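Local coordinates for protein TP_0956 (Treponema pallidum subsp. pallidum, PDB 3U64) that is a lipoprotein built on tetratricopeptide-like helical repeats and probably serves as the T-component of an unusual TRAP transporter, working through protein-protein contacts, at residues A[77-80]-A[81-85]; A[254-257]-A[258-262]. All coordinates share one frame; numbering follows the deposited sequence.

Interaction 1: residues A[77-80]-A[81-85]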
loop_
_atom_site.group_PDB
_atom_site.type_symbol
_atom_site.label_atom_id
_atom_site.label_comp_id
_atom_site.label_asym_id
_atom_site.label_seq_id
_atom_site.Cartn_x
_atom_site.Cartn_y
_atom_site.Cartn_z
ATOM N N ILE A 77 -9.864 9.077 11.699
ATOM C CA ILE A 77 -10.618 10.261 11.264
ATOM C C ILE A 77 -9.859 11.087 10.207
ATOM O O ILE A 77 -10.445 11.532 9.210
ATOM C CB ILE A 77 -11.030 11.156 12.460
ATOM C CG1 ILE A 77 -12.042 10.412 13.333
ATOM C CG2 ILE A 77 -11.644 12.472 11.965
ATOM C CD1 ILE A 77 -12.195 10.981 14.707
ATOM N N MET A 78 -8.553 11.260 10.406
ATOM C CA MET A 78 -7.725 12.000 9.447
ATOM C C MET A 78 -7.570 11.230 8.150
ATOM O O MET A 78 -7.671 11.799 7.062
ATOM C CB MET A 78 -6.354 12.291 10.041
ATOM C CG MET A 78 -6.457 12.981 11.391
ATOM S SD MET A 78 -4.848 13.516 12.013
ATOM C CE MET A 78 -4.607 14.989 11.008
ATOM N N TYR A 79 -7.307 9.934 8.265
ATOM C CA TYR A 79 -7.291 9.104 7.080
ATOM C C TYR A 79 -8.636 9.175 6.353
ATOM O O TYR A 79 -8.682 9.367 5.139
ATOM C CB TYR A 79 -6.985 7.659 7.433
ATOM C CG TYR A 79 -6.883 6.787 6.224
ATOM C CD1 TYR A 79 -5.712 6.747 5.481
ATOM C CD2 TYR A 79 -7.961 6.002 5.812
ATOM C CE1 TYR A 79 -5.600 5.951 4.362
ATOM C CE2 TYR A 79 -7.863 5.193 4.696
ATOM C CZ TYR A 79 -6.676 5.174 3.970
ATOM O OH TYR A 79 -6.565 4.383 2.846
ATOM N N ALA A 80 -9.733 9.012 7.084
ATOM C CA ALA A 80 -11.035 9.000 6.419
ATOM C C ALA A 80 -11.224 10.270 5.600
ATOM O O ALA A 80 -11.728 10.234 4.483
ATOM C CB ALA A 80 -12.155 8.849 7.422
ATOM N N ASN A 81 -10.818 11.401 6.159
ATOM C CA ASN A 81 -10.997 12.656 5.455
ATOM C C ASN A 81 -10.057 12.797 4.265
ATOM O O ASN A 81 -10.486 12.964 3.128
ATOM C CB ASN A 81 -10.784 13.839 6.388
ATOM C CG ASN A 81 -10.764 15.158 5.635
ATOM O OD1 ASN A 81 -11.336 15.270 4.556
ATOM N ND2 ASN A 81 -10.098 16.151 6.193
ATOM N N ALA A 82 -8.765 12.744 4.549
ATOM C CA ALA A 82 -7.758 13.019 3.536
ATOM C C ALA A 82 -7.697 11.965 2.430
ATOM O O ALA A 82 -7.457 12.303 1.282
ATOM C CB ALA A 82 -6.386 13.198 4.187
ATOM N N PHE A 83 -7.921 10.694 2.758
ATOM C CA PHE A 83 -7.665 9.650 1.767
ATOM C C PHE A 83 -8.867 8.817 1.345
ATOM O O PHE A 83 -8.749 7.929 0.504
ATOM C CB PHE A 83 -6.466 8.791 2.193
ATOM C CG PHE A 83 -5.212 9.598 2.363
ATOM C CD1 PHE A 83 -4.567 10.130 1.252
ATOM C CD2 PHE A 83 -4.703 9.871 3.627
ATOM C CE1 PHE A 83 -3.423 10.907 1.394
ATOM C CE2 PHE A 83 -3.553 10.655 3.786
ATOM C CZ PHE A 83 -2.916 11.170 2.672
ATOM N N VAL A 84 -10.032 9.113 1.912
ATOM C CA VAL A 84 -11.251 8.462 1.448
ATOM C C VAL A 84 -12.252 9.489 0.909
ATOM O O VAL A 84 -12.590 9.473 -0.281
ATOM C CB VAL A 84 -11.903 7.621 2.540
ATOM C CG1 VAL A 84 -13.166 6.954 2.007
ATOM C CG2 VAL A 84 -10.914 6.581 3.064
ATOM N N GLN A 85 -12.699 10.387 1.784
ATOM C CA GLN A 85 -13.704 11.363 1.424
ATOM C C GLN A 85 -13.220 12.326 0.358
ATOM O O GLN A 85 -13.903 12.574 -0.628
ATOM C CB GLN A 85 -14.153 12.184 2.632
ATOM C CG GLN A 85 -15.189 13.263 2.217
ATOM C CD GLN A 85 -15.717 14.110 3.370
ATOM O OE1 GLN A 85 -15.823 13.655 4.525
ATOM N NE2 GLN A 85 -16.061 15.358 3.056
#
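Phe83 lies one turn beyond Tyr79 on the same helix, and its CB rests over one face of the tyrosine ring, a CH-pi contact 4.0 Å from the centroid. Followed outward, CB comes closest to Tyr79 CE1, at 3.7 Å, and CD2 then approaches Tyr79 CD1 at 3.8 Å. With CG anti to the carbonyl carbon (chi1 -59°), the phenyl group lies obliquely to the tyrosine ring, the planes 39° apart, and Ala82 CB sits above one of its faces near the rim. Val84 CG2 approaches the Tyr79 ring obliquely, from the same side as Phe83 CB but beside CE2, at 3.7 Å. The broad tyrosine ring offers both residues an apolar surface. The backbone changes pitch here: Phe83 N bonds to Tyr79 O in the regular alpha manner, but Ala80 O receives a straight bond from Gln85 N (2.9 Å) and only a weak one from Val84 N, which marks a wider pi-type turn. Small Ala80 lets helix 96-124 come close, and there Tyr110 OH bonds Gln85 OE1. On other sides of helix 66-89, Phe83 packs on Val44, Ala45 and Leu48 of helix 41-61, while Met78 and Ala82 meet helix 278-293.

Interaction 2: residues A[254-257]-A[258-262]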
loop_
_atom_site.group_PDB
_atom_site.type_symbol
_atom_site.label_atom_id
_atom_site.label_comp_id
_atom_site.label_asym_id
_atom_site.label_seq_id
_atom_site.Cartn_x
_atom_site.Cartn_y
_atom_site.Cartn_z
ATOM N N ASN A 254 -24.111 33.581 -0.691
ATOM C CA ASN A 254 -23.909 34.101 -2.042
ATOM C C ASN A 254 -22.914 35.266 -2.073
ATOM O O ASN A 254 -23.097 36.236 -2.806
ATOM C CB ASN A 254 -25.254 34.535 -2.640
ATOM C CG ASN A 254 -25.143 34.981 -4.086
ATOM O OD1 ASN A 254 -24.475 34.344 -4.901
ATOM N ND2 ASN A 254 -25.795 36.092 -4.409
ATOM N N ASN A 255 -21.869 35.176 -1.259
ATOM C CA ASN A 255 -20.797 36.162 -1.292
ATOM C C ASN A 255 -19.609 35.646 -2.109
ATOM O O ASN A 255 -18.621 35.131 -1.566
ATOM C CB ASN A 255 -20.365 36.540 0.129
ATOM C CG ASN A 255 -19.291 37.619 0.151
ATOM O OD1 ASN A 255 -18.904 38.157 -0.897
ATOM N ND2 ASN A 255 -18.813 37.951 1.349
ATOM N N ARG A 256 -19.720 35.781 -3.422
ATOM C CA ARG A 256 -18.677 35.301 -4.314
ATOM C C ARG A 256 -17.375 36.092 -4.188
ATOM O O ARG A 256 -16.291 35.516 -4.241
ATOM C CB ARG A 256 -19.153 35.311 -5.761
ATOM C CG ARG A 256 -18.004 35.266 -6.730
ATOM C CD ARG A 256 -18.247 34.285 -7.838
ATOM N NE ARG A 256 -17.096 34.229 -8.728
ATOM C CZ ARG A 256 -17.141 33.750 -9.961
ATOM N NH1 ARG A 256 -18.289 33.292 -10.448
ATOM N NH2 ARG A 256 -16.044 33.735 -10.709
ATOM N N ALA A 257 -17.485 37.408 -4.030
ATOM C CA ALA A 257 -16.321 38.255 -3.776
ATOM C C ALA A 257 -15.467 37.729 -2.624
ATOM O O ALA A 257 -14.282 37.475 -2.799
ATOM C CB ALA A 257 -16.756 39.683 -3.495
ATOM N N GLY A 258 -16.077 37.567 -1.451
ATOM C CA GLY A 258 -15.385 37.057 -0.274
ATOM C C GLY A 258 -14.837 35.649 -0.453
ATOM O O GLY A 258 -13.718 35.351 -0.047
ATOM N N PHE A 259 -15.640 34.786 -1.067
ATOM C CA PHE A 259 -15.222 33.442 -1.448
ATOM C C PHE A 259 -13.860 33.493 -2.174
ATOM O O PHE A 259 -12.907 32.822 -1.771
ATOM C CB PHE A 259 -16.337 32.818 -2.311
ATOM C CG PHE A 259 -16.004 31.458 -2.921
ATOM C CD1 PHE A 259 -16.422 30.281 -2.310
ATOM C CD2 PHE A 259 -15.335 31.369 -4.140
ATOM C CE1 PHE A 259 -16.155 29.044 -2.879
ATOM C CE2 PHE A 259 -15.060 30.131 -4.715
ATOM C CZ PHE A 259 -15.470 28.965 -4.082
ATOM N N ASP A 260 -13.761 34.321 -3.211
ATOM C CA ASP A 260 -12.539 34.405 -4.018
ATOM C C ASP A 260 -11.335 34.920 -3.234
ATOM O O ASP A 260 -10.283 34.283 -3.236
ATOM C CB ASP A 260 -12.759 35.242 -5.289
ATOM C CG ASP A 260 -13.359 34.428 -6.439
ATOM O OD1 ASP A 260 -13.109 33.201 -6.506
ATOM O OD2 ASP A 260 -14.074 35.019 -7.281
ATOM N N GLU A 261 -11.491 36.057 -2.561
ATOM C CA GLU A 261 -10.438 36.583 -1.692
ATOM C C GLU A 261 -9.956 35.544 -0.685
ATOM O O GLU A 261 -8.757 35.359 -0.497
ATOM C CB GLU A 261 -10.930 37.806 -0.918
ATOM C CG GLU A 261 -11.137 39.060 -1.755
ATOM C CD GLU A 261 -11.608 40.259 -0.923
ATOM O OE1 GLU A 261 -11.786 40.119 0.311
ATOM O OE2 GLU A 261 -11.793 41.344 -1.513
ATOM N N ALA A 262 -10.894 34.886 -0.013
ATOM C CA ALA A 262 -10.534 33.964 1.055
ATOM C C ALA A 262 -9.664 32.841 0.506
ATOM O O ALA A 262 -8.628 32.491 1.096
ATOM C CB ALA A 262 -11.779 33.413 1.735
#
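Asn255 caps the first turn of helix 256-268: its OD1 accepts from Gly258 N at 2.9 Å, the N-cap bond to the third residue along. The side chain gets there with CG anti to the backbone N (chi1 -177°), which folds the amide beside its own carbonyl carbon and over the helix start. The N-H points almost straight at OD1, yet it approaches from above the amide plane and not along a lone pair. Asparagine suits the place because its short side chain can accept from an amide that has no earlier helical carbonyl to bond. Gly258, with no side chain, suits its own place, because Asn255 ND2 lies on the side where a CB would stand, 3.9 Å from the glycine CA. Just before the cap, Asn254, with positive phi, is the C-prime residue of a Schellman motif that ends the preceding helix.

Arg256, the first residue of the helix, pairs with Asp260 one turn on in an i to i+4 salt bridge. A bend at chi2 (135°), away from a fully extended chain, leaves NE facing the carboxylate; OD2 lies at the guanidinium edge, 3.4 Å from NE in a straight but weak bond, with the two planes 79° apart. The stronger partner of Arg256 is Gln296, whose OE1 accepts from NH1; Asp260 OD1 forms a second salt bridge, with Lys292 NZ. Phe259, its CG anti to the backbone N, is buried against Ala246 and Cys250 of helix 240-250 and meets Phe299 edge-to-face; Val295 touches both it and Arg256. The start of helix 256-268 thus packs on helices 240-250 and 295-298, and Lys292 ties it to helix 278-293.

Both contacts are local and helical, but they occupy different parts of the fold. Interaction 1 falls within the long helix 66-89, about 10 Å from the chain's centre, and is partly buried; interaction 2 opens helix 256-268 at the surface, about 23 Å from that centre. Their centres are 27 Å apart and they do not touch. The chemistry follows the setting: aromatic and aliphatic groups meet in the first, whereas an amide cap and a charged pair govern the second. Helix 278-293 is a shared neighbour, offering leucines to interaction 1 and Lys292 to interaction 2. A neighbouring subunit reaches Tyr79 in interaction 1 through its Leu43, and none touches interaction 2.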